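Local coordinates for protein GTPase HflX (Sulfolobus solfataricus P2, PDB 2QTF) that hydrolyses GTP specifically and associates with the 50S ribosomal subunit, with a possible role in protein synthesis or ribosome biogenesis, at residues T268-F282 / K312-Y324. Numbering follows the deposited sequence.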
ATOM      1  N   THR A 268      12.235  10.708  -9.731  1.00 31.15           N
ATOM      2  CA  THR A 268      12.925  11.807  -9.056  1.00 33.14           C
ATOM      3  C   THR A 268      14.056  11.258  -8.178  1.00 34.19           C
ATOM      4  O   THR A 268      14.865  12.033  -7.636  1.00 35.70           O
ATOM      5  CB  THR A 268      11.993  12.649  -8.229  1.00 32.47           C
ATOM      6  OG1 THR A 268      11.484  11.909  -7.104  1.00 31.70           O
ATOM      7  CG2 THR A 268      10.770  13.079  -9.081  1.00 33.90           C
ATOM      8  N   PHE A 269      14.132   9.941  -8.036  1.00 34.08           N
ATOM      9  CA  PHE A 269      15.166   9.347  -7.220  1.00 34.42           C
ATOM     10  C   PHE A 269      16.545   9.553  -7.896  1.00 35.82           C
ATOM     11  O   PHE A 269      16.665   9.415  -9.120  1.00 35.01           O
ATOM     12  CB  PHE A 269      14.944   7.829  -7.053  1.00 32.10           C
ATOM     13  CG  PHE A 269      13.864   7.457  -6.059  1.00 29.77           C
ATOM     14  CD1 PHE A 269      13.233   8.403  -5.290  1.00 32.86           C
ATOM     15  CD2 PHE A 269      13.472   6.145  -5.953  1.00 28.43           C
ATOM     16  CE1 PHE A 269      12.225   8.033  -4.349  1.00 34.64           C
ATOM     17  CE2 PHE A 269      12.512   5.739  -5.026  1.00 27.11           C
ATOM     18  CZ  PHE A 269      11.887   6.695  -4.244  1.00 30.82           C
ATOM     19  N   SER A 270      17.577   9.761  -7.071  1.00 37.02           N
ATOM     20  CA  SER A 270      18.983   9.817  -7.542  1.00 38.92           C
ATOM     21  C   SER A 270      19.266   8.508  -8.259  1.00 39.73           C
ATOM     22  O   SER A 270      18.516   7.546  -8.047  1.00 39.28           O
ATOM     23  CB  SER A 270      19.928  10.026  -6.326  1.00 39.66           C
ATOM     24  OG  SER A 270      19.957   8.840  -5.493  1.00 41.23           O
ATOM     25  N   GLU A 271      20.278   8.454  -9.133  1.00 38.39           N
ATOM     26  CA  GLU A 271      20.677   7.203  -9.803  1.00 40.32           C
ATOM     27  C   GLU A 271      20.937   6.053  -8.867  1.00 37.10           C
ATOM     28  O   GLU A 271      20.476   4.971  -9.147  1.00 35.11           O
ATOM     29  CB  GLU A 271      21.802   7.359 -10.887  1.00 40.38           C
ATOM     30  CG  GLU A 271      21.170   8.088 -12.200  1.00 45.67           C
ATOM     31  CD  GLU A 271      22.141   8.403 -13.387  1.00 49.01           C
ATOM     32  OE1 GLU A 271      22.494   7.461 -14.175  1.00 57.02           O
ATOM     33  OE2 GLU A 271      22.505   9.624 -13.561  1.00 58.18           O
ATOM     34  N   ASN A 272      21.591   6.275  -7.735  1.00 36.35           N
ATOM     35  CA  ASN A 272      21.885   5.144  -6.831  1.00 37.20           C
ATOM     36  C   ASN A 272      20.599   4.592  -6.148  1.00 35.07           C
ATOM     37  O   ASN A 272      20.436   3.394  -6.025  1.00 34.46           O
ATOM     38  CB  ASN A 272      23.047   5.477  -5.836  1.00 38.60           C
ATOM     39  CG  ASN A 272      24.471   5.726  -6.608  1.00 43.83           C
ATOM     40  OD1 ASN A 272      25.168   6.726  -6.360  1.00 49.68           O
ATOM     41  ND2 ASN A 272      24.816   4.849  -7.562  1.00 47.09           N
ATOM     42  N   LEU A 273      19.708   5.479  -5.729  1.00 33.26           N
ATOM     43  CA  LEU A 273      18.428   5.098  -5.145  1.00 33.65           C
ATOM     44  C   LEU A 273      17.522   4.420  -6.214  1.00 32.19           C
ATOM     45  O   LEU A 273      16.768   3.505  -5.920  1.00 30.99           O
ATOM     46  CB  LEU A 273      17.742   6.300  -4.493  1.00 32.78           C
ATOM     47  CG  LEU A 273      16.453   6.066  -3.674  1.00 35.62           C
ATOM     48  CD1 LEU A 273      16.551   4.938  -2.612  1.00 35.03           C
ATOM     49  CD2 LEU A 273      15.961   7.310  -3.021  1.00 37.47           C
ATOM     50  N   LEU A 274      17.583   4.888  -7.442  1.00 32.87           N
ATOM     51  CA  LEU A 274      16.783   4.300  -8.511  1.00 32.90           C
ATOM     52  C   LEU A 274      17.269   2.883  -8.670  1.00 31.88           C
ATOM     53  O   LEU A 274      16.509   1.898  -8.813  1.00 29.31           O
ATOM     54  CB  LEU A 274      17.053   5.143  -9.783  1.00 34.30           C
ATOM     55  CG  LEU A 274      16.113   5.322 -10.921  1.00 36.82           C
ATOM     56  CD1 LEU A 274      14.606   5.315 -10.476  1.00 31.66           C
ATOM     57  CD2 LEU A 274      16.543   6.567 -11.737  1.00 31.77           C
ATOM     58  N   ILE A 275      18.587   2.718  -8.599  1.00 29.45           N
ATOM     59  CA  ILE A 275      19.111   1.352  -8.805  1.00 30.04           C
ATOM     60  C   ILE A 275      18.626   0.401  -7.694  1.00 27.20           C
ATOM     61  O   ILE A 275      18.218  -0.724  -7.939  1.00 27.73           O
ATOM     62  CB  ILE A 275      20.680   1.356  -8.823  1.00 31.15           C
ATOM     63  CG1 ILE A 275      21.201   1.962 -10.138  1.00 31.64           C
ATOM     64  CG2 ILE A 275      21.230  -0.075  -8.653  1.00 30.12           C
ATOM     65  CD1 ILE A 275      22.651   2.380 -10.018  1.00 39.00           C
ATOM     66  N   GLU A 276      18.764   0.867  -6.484  1.00 27.26           N
ATOM     67  CA  GLU A 276      18.340   0.119  -5.276  1.00 31.12           C
ATOM     68  C   GLU A 276      16.849  -0.167  -5.359  1.00 28.08           C
ATOM     69  O   GLU A 276      16.399  -1.253  -5.030  1.00 27.14           O
ATOM     70  CB  GLU A 276      18.566   0.975  -4.006  1.00 30.19           C
ATOM     71  CG  GLU A 276      20.072   1.275  -3.658  1.00 41.16           C
ATOM     72  CD  GLU A 276      20.176   2.182  -2.359  1.00 42.38           C
ATOM     73  OE1 GLU A 276      19.175   2.120  -1.565  1.00 53.36           O
ATOM     74  OE2 GLU A 276      21.218   2.955  -2.133  1.00 56.29           O
ATOM     75  N   THR A 277      16.055   0.833  -5.719  1.00 26.63           N
ATOM     76  CA  THR A 277      14.563   0.594  -5.788  1.00 26.82           C
ATOM     77  C   THR A 277      14.199  -0.512  -6.805  1.00 26.45           C
ATOM     78  O   THR A 277      13.371  -1.410  -6.573  1.00 26.36           O
ATOM     79  CB  THR A 277      13.849   1.931  -6.073  1.00 27.26           C
ATOM     80  OG1 THR A 277      14.254   2.817  -5.038  1.00 33.08           O
ATOM     81  CG2 THR A 277      12.329   1.802  -5.914  1.00 23.66           C
ATOM     82  N   LEU A 278      14.841  -0.452  -7.958  1.00 28.64           N
ATOM     83  CA  LEU A 278      14.681  -1.507  -8.967  1.00 28.25           C
ATOM     84  C   LEU A 278      15.190  -2.787  -8.522  1.00 27.39           C
ATOM     85  O   LEU A 278      14.568  -3.802  -8.706  1.00 25.96           O
ATOM     86  CB  LEU A 278      15.381  -1.116 -10.308  1.00 28.82           C
ATOM     87  CG  LEU A 278      14.719  -0.125 -11.273  1.00 29.80           C
ATOM     88  CD1 LEU A 278      15.725   0.116 -12.354  1.00 35.76           C
ATOM     89  CD2 LEU A 278      13.477  -0.761 -11.965  1.00 24.44           C
ATOM     90  N   GLN A 279      16.384  -2.813  -7.946  1.00 27.97           N
ATOM     91  CA  GLN A 279      16.826  -4.119  -7.458  1.00 27.96           C
ATOM     92  C   GLN A 279      15.890  -4.680  -6.390  1.00 25.73           C
ATOM     93  O   GLN A 279      15.576  -5.847  -6.464  1.00 24.44           O
ATOM     94  CB  GLN A 279      18.316  -4.085  -6.947  1.00 29.55           C
ATOM     95  CG  GLN A 279      19.343  -3.971  -8.068  1.00 32.84           C
ATOM     96  CD  GLN A 279      20.652  -3.461  -7.539  1.00 42.94           C
ATOM     97  OE1 GLN A 279      20.685  -2.819  -6.456  1.00 43.31           O
ATOM     98  NE2 GLN A 279      21.752  -3.699  -8.320  1.00 44.70           N
ATOM     99  N   SER A 280      15.415  -3.894  -5.438  1.00 24.54           N
ATOM    100  CA  SER A 280      14.421  -4.499  -4.464  1.00 24.45           C
ATOM    101  C   SER A 280      13.117  -4.850  -5.104  1.00 23.57           C
ATOM    102  O   SER A 280      12.497  -5.804  -4.690  1.00 23.89           O
ATOM    103  CB  SER A 280      13.991  -3.556  -3.271  1.00 22.05           C
ATOM    104  OG  SER A 280      15.165  -2.901  -2.790  1.00 35.72           O
ATOM    105  N   SER A 281      12.599  -3.983  -6.002  1.00 24.25           N
ATOM    106  CA  SER A 281      11.259  -4.286  -6.657  1.00 21.59           C
ATOM    107  C   SER A 281      11.312  -5.655  -7.276  1.00 22.25           C
ATOM    108  O   SER A 281      10.401  -6.504  -7.086  1.00 21.06           O
ATOM    109  CB  SER A 281      10.912  -3.227  -7.725  1.00 19.75           C
ATOM    110  OG  SER A 281      10.782  -1.966  -7.109  1.00 22.11           O
ATOM    111  N   PHE A 282      12.367  -5.905  -8.061  1.00 24.31           N
ATOM    112  CA  PHE A 282      12.465  -7.232  -8.731  1.00 23.76           C
ATOM    113  C   PHE A 282      12.796  -8.388  -7.819  1.00 24.64           C
ATOM    114  O   PHE A 282      12.317  -9.515  -8.021  1.00 24.72           O
ATOM    115  CB  PHE A 282      13.482  -7.148  -9.937  1.00 26.25           C
ATOM    116  CG  PHE A 282      12.923  -6.380 -11.154  1.00 25.60           C
ATOM    117  CD1 PHE A 282      11.831  -6.914 -11.860  1.00 29.47           C
ATOM    118  CD2 PHE A 282      13.404  -5.130 -11.488  1.00 22.82           C
ATOM    119  CE1 PHE A 282      11.243  -6.225 -12.953  1.00 25.37           C
ATOM    120  CE2 PHE A 282      12.823  -4.425 -12.578  1.00 27.16           C
ATOM    121  CZ  PHE A 282      11.769  -4.998 -13.333  1.00 22.49           C
ATOM    122  N   LYS A 312      18.284   8.526 -17.038  1.00 39.93           N
ATOM    123  CA  LYS A 312      17.454   7.746 -16.097  1.00 38.11           C
ATOM    124  C   LYS A 312      16.780   6.643 -16.841  1.00 35.93           C
ATOM    125  O   LYS A 312      16.870   5.505 -16.465  1.00 33.61           O
ATOM    126  CB  LYS A 312      16.398   8.635 -15.461  1.00 37.30           C
ATOM    127  CG  LYS A 312      16.997   9.659 -14.588  1.00 38.79           C
ATOM    128  CD  LYS A 312      16.204   9.813 -13.345  1.00 43.30           C
ATOM    129  CE  LYS A 312      16.479  11.128 -12.740  1.00 42.01           C
ATOM    130  NZ  LYS A 312      16.845  10.923 -11.366  1.00 34.86           N
ATOM    131  N   LEU A 313      16.127   6.985 -17.954  1.00 34.91           N
ATOM    132  CA  LEU A 313      15.343   5.987 -18.711  1.00 34.24           C
ATOM    133  C   LEU A 313      16.276   4.917 -19.213  1.00 33.72           C
ATOM    134  O   LEU A 313      15.981   3.744 -19.195  1.00 33.24           O
ATOM    135  CB  LEU A 313      14.588   6.701 -19.871  1.00 34.75           C
ATOM    136  CG  LEU A 313      13.646   5.843 -20.688  1.00 36.47           C
ATOM    137  CD1 LEU A 313      12.430   5.474 -19.834  1.00 34.82           C
ATOM    138  CD2 LEU A 313      13.173   6.696 -21.943  1.00 36.31           C
ATOM    139  N   ASP A 314      17.447   5.294 -19.716  1.00 35.21           N
ATOM    140  CA  ASP A 314      18.292   4.261 -20.243  1.00 35.46           C
ATOM    141  C   ASP A 314      18.875   3.328 -19.127  1.00 33.44           C
ATOM    142  O   ASP A 314      18.919   2.124 -19.293  1.00 33.35           O
ATOM    143  CB  ASP A 314      19.436   4.877 -21.039  1.00 40.27           C
ATOM    144  CG  ASP A 314      20.272   3.806 -21.732  1.00 46.02           C
ATOM    145  OD1 ASP A 314      21.515   3.800 -21.503  1.00 57.90           O
ATOM    146  OD2 ASP A 314      19.671   2.930 -22.440  1.00 56.92           O
ATOM    147  N   LEU A 315      19.312   3.914 -18.024  1.00 34.15           N
ATOM    148  CA  LEU A 315      19.639   3.150 -16.780  1.00 35.45           C
ATOM    149  C   LEU A 315      18.551   2.151 -16.354  1.00 33.07           C
ATOM    150  O   LEU A 315      18.772   0.954 -16.204  1.00 33.10           O
ATOM    151  CB  LEU A 315      19.841   4.150 -15.646  1.00 34.93           C
ATOM    152  CG  LEU A 315      20.107   3.549 -14.254  1.00 38.86           C
ATOM    153  CD1 LEU A 315      21.223   2.546 -14.292  1.00 43.19           C
ATOM    154  CD2 LEU A 315      20.427   4.681 -13.248  1.00 38.25           C
ATOM    155  N   VAL A 316      17.329   2.668 -16.194  1.00 31.06           N
ATOM    156  CA  VAL A 316      16.177   1.795 -15.824  1.00 28.55           C
ATOM    157  C   VAL A 316      15.932   0.695 -16.809  1.00 29.28           C
ATOM    158  O   VAL A 316      15.683  -0.473 -16.446  1.00 30.48           O
ATOM    159  CB  VAL A 316      14.901   2.687 -15.549  1.00 28.33           C
ATOM    160  CG1 VAL A 316      13.645   1.856 -15.337  1.00 27.00           C
ATOM    161  CG2 VAL A 316      15.170   3.645 -14.369  1.00 26.30           C
ATOM    162  N   GLU A 317      15.973   1.028 -18.092  1.00 29.99           N
ATOM    163  CA  GLU A 317      15.711   0.001 -19.051  1.00 33.01           C
ATOM    164  C   GLU A 317      16.808  -1.063 -19.037  1.00 33.25           C
ATOM    165  O   GLU A 317      16.505  -2.236 -19.039  1.00 32.42           O
ATOM    166  CB  GLU A 317      15.606   0.596 -20.486  1.00 34.07           C
ATOM    167  CG  GLU A 317      15.296  -0.536 -21.401  1.00 41.99           C
ATOM    168  CD  GLU A 317      15.039  -0.108 -22.837  1.00 54.04           C
ATOM    169  OE1 GLU A 317      14.049   0.631 -23.040  1.00 57.81           O
ATOM    170  OE2 GLU A 317      15.816  -0.544 -23.747  1.00 58.63           O
ATOM    171  N   LYS A 318      18.082  -0.650 -19.052  1.00 34.68           N
ATOM    172  CA  LYS A 318      19.198  -1.667 -19.005  1.00 36.22           C
ATOM    173  C   LYS A 318      19.106  -2.508 -17.741  1.00 33.57           C
ATOM    174  O   LYS A 318      19.162  -3.751 -17.787  1.00 33.11           O
ATOM    175  CB  LYS A 318      20.537  -0.923 -19.064  1.00 36.58           C
ATOM    176  CG  LYS A 318      20.783  -0.317 -20.514  1.00 43.25           C
ATOM    177  CD  LYS A 318      22.013   0.699 -20.593  1.00 44.57           C
ATOM    178  CE  LYS A 318      22.727   0.525 -21.962  1.00 48.55           C
ATOM    179  NZ  LYS A 318      24.229   0.675 -21.732  1.00 53.47           N
ATOM    180  N   LEU A 319      18.881  -1.864 -16.587  1.00 33.94           N
ATOM    181  CA  LEU A 319      18.879  -2.662 -15.331  1.00 31.87           C
ATOM    182  C   LEU A 319      17.685  -3.600 -15.220  1.00 32.64           C
ATOM    183  O   LEU A 319      17.806  -4.801 -14.814  1.00 31.15           O
ATOM    184  CB  LEU A 319      19.078  -1.759 -14.111  1.00 34.21           C
ATOM    185  CG  LEU A 319      19.185  -2.364 -12.686  1.00 34.41           C
ATOM    186  CD1 LEU A 319      20.306  -3.465 -12.566  1.00 34.66           C
ATOM    187  CD2 LEU A 319      19.306  -1.323 -11.617  1.00 30.75           C
ATOM    188  N   SER A 320      16.495  -3.096 -15.604  1.00 30.85           N
ATOM    189  CA  SER A 320      15.294  -3.915 -15.546  1.00 29.02           C
ATOM    190  C   SER A 320      15.480  -5.193 -16.389  1.00 32.66           C
ATOM    191  O   SER A 320      15.103  -6.323 -15.972  1.00 30.52           O
ATOM    192  CB  SER A 320      14.067  -3.084 -16.046  1.00 29.30           C
ATOM    193  OG  SER A 320      13.901  -1.892 -15.204  1.00 28.17           O
ATOM    194  N   LYS A 321      16.064  -5.039 -17.588  1.00 31.29           N
ATOM    195  CA  LYS A 321      16.240  -6.245 -18.449  1.00 34.82           C
ATOM    196  C   LYS A 321      17.361  -7.124 -17.931  1.00 35.04           C
ATOM    197  O   LYS A 321      17.328  -8.355 -18.158  1.00 35.21           O
ATOM    198  CB  LYS A 321      16.522  -5.893 -19.929  1.00 35.61           C
ATOM    199  CG  LYS A 321      15.290  -5.301 -20.635  1.00 36.63           C
ATOM    200  CD  LYS A 321      15.593  -4.575 -22.000  1.00 38.39           C
ATOM    201  CE  LYS A 321      14.281  -4.213 -22.690  1.00 41.63           C
ATOM    202  NZ  LYS A 321      14.477  -3.501 -24.017  1.00 45.22           N
ATOM    203  N   GLU A 322      18.335  -6.540 -17.241  1.00 33.11           N
ATOM    204  CA  GLU A 322      19.278  -7.418 -16.533  1.00 36.66           C
ATOM    205  C   GLU A 322      18.632  -8.232 -15.402  1.00 36.42           C
ATOM    206  O   GLU A 322      19.057  -9.366 -15.126  1.00 38.49           O
ATOM    207  CB  GLU A 322      20.431  -6.630 -15.968  1.00 36.85           C
ATOM    208  CG  GLU A 322      21.386  -6.205 -17.063  1.00 42.94           C
ATOM    209  CD  GLU A 322      22.552  -5.409 -16.502  1.00 52.15           C
ATOM    210  OE1 GLU A 322      23.299  -4.772 -17.303  1.00 54.22           O
ATOM    211  OE2 GLU A 322      22.702  -5.410 -15.253  1.00 53.52           O
ATOM    212  N   LEU A 323      17.634  -7.652 -14.720  1.00 34.91           N
ATOM    213  CA  LEU A 323      17.025  -8.303 -13.573  1.00 32.55           C
ATOM    214  C   LEU A 323      15.903  -9.219 -13.868  1.00 33.15           C
ATOM    215  O   LEU A 323      15.612 -10.095 -13.056  1.00 34.63           O
ATOM    216  CB  LEU A 323      16.594  -7.288 -12.494  1.00 32.87           C
ATOM    217  CG  LEU A 323      17.726  -6.399 -12.009  1.00 31.78           C
ATOM    218  CD1 LEU A 323      17.231  -5.112 -11.342  1.00 33.54           C
ATOM    219  CD2 LEU A 323      18.611  -7.187 -11.033  1.00 39.19           C
ATOM    220  N   TYR A 324      15.219  -9.045 -15.002  1.00 32.76           N
ATOM    221  CA  TYR A 324      13.990  -9.793 -15.223  1.00 30.25           C
ATOM    222  C   TYR A 324      13.737  -9.975 -16.744  1.00 29.17           C
ATOM    223  O   TYR A 324      14.001  -9.063 -17.555  1.00 29.14           O
ATOM    224  CB  TYR A 324      12.806  -9.038 -14.525  1.00 29.19           C
ATOM    225  CG  TYR A 324      11.460  -9.702 -14.648  1.00 28.19           C
ATOM    226  CD1 TYR A 324      10.996 -10.609 -13.654  1.00 29.00           C
ATOM    227  CD2 TYR A 324      10.627  -9.425 -15.735  1.00 23.37           C
ATOM    228  CE1 TYR A 324       9.747 -11.241 -13.794  1.00 28.62           C
ATOM    229  CE2 TYR A 324       9.415 -10.047 -15.883  1.00 23.89           C
ATOM    230  CZ  TYR A 324       8.977 -10.945 -14.913  1.00 25.90           C
ATOM    231  OH  TYR A 324       7.762 -11.545 -15.052  1.00 27.53           O
TER
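F282 and Y324 meet through different first torsions: the F282 ring carbon CG lies anti to its carbonyl carbon (chi1 -73°), whereas that of Y324 lies anti to the backbone N (chi1 -179°). The two rings are nearly parallel but slid apart and hardly overlap, their centroids separated by 5.7 Å; the closer touch is F282 CD1 against Y324 CB at 3.5 Å. S320 OG sits at the edge of the F282 ring, near its plane, and donates to V316 O within its own helix, which satisfies this buried hydroxyl among carbon atoms. L323 CB and CD1 meet the other ortho carbon, CD2. Replacing F282 by an alanine would probably open a gap beside S320 and L323 and take away the carbon surface that Y324 CB rests on. Farther along, L278 CD1 packs against both V316 and L319, and L319 CD2 reaches I275 CG2 at 3.7 Å. The L274 side chain crosses that of V316 at about a right angle, CG against CG2. At the other end K312, bent at chi2 and chi4, passes L274 CD2 with its CD and brings NZ to F269 O at 2.7 Å, above the carbonyl plane. The helices 271-282 and 312-323 run roughly parallel, their axes 10.2 Å apart at -28°, as neighbouring helices on one face of the G-domain sheet; L274 and L278 also touch I265, and V316 touches V297. Aliphatic and aromatic carbon thus dominates the interface, while the lysine bond ties the loop leading into helix 271-282, just after strand 260-266, to the neighbouring helix.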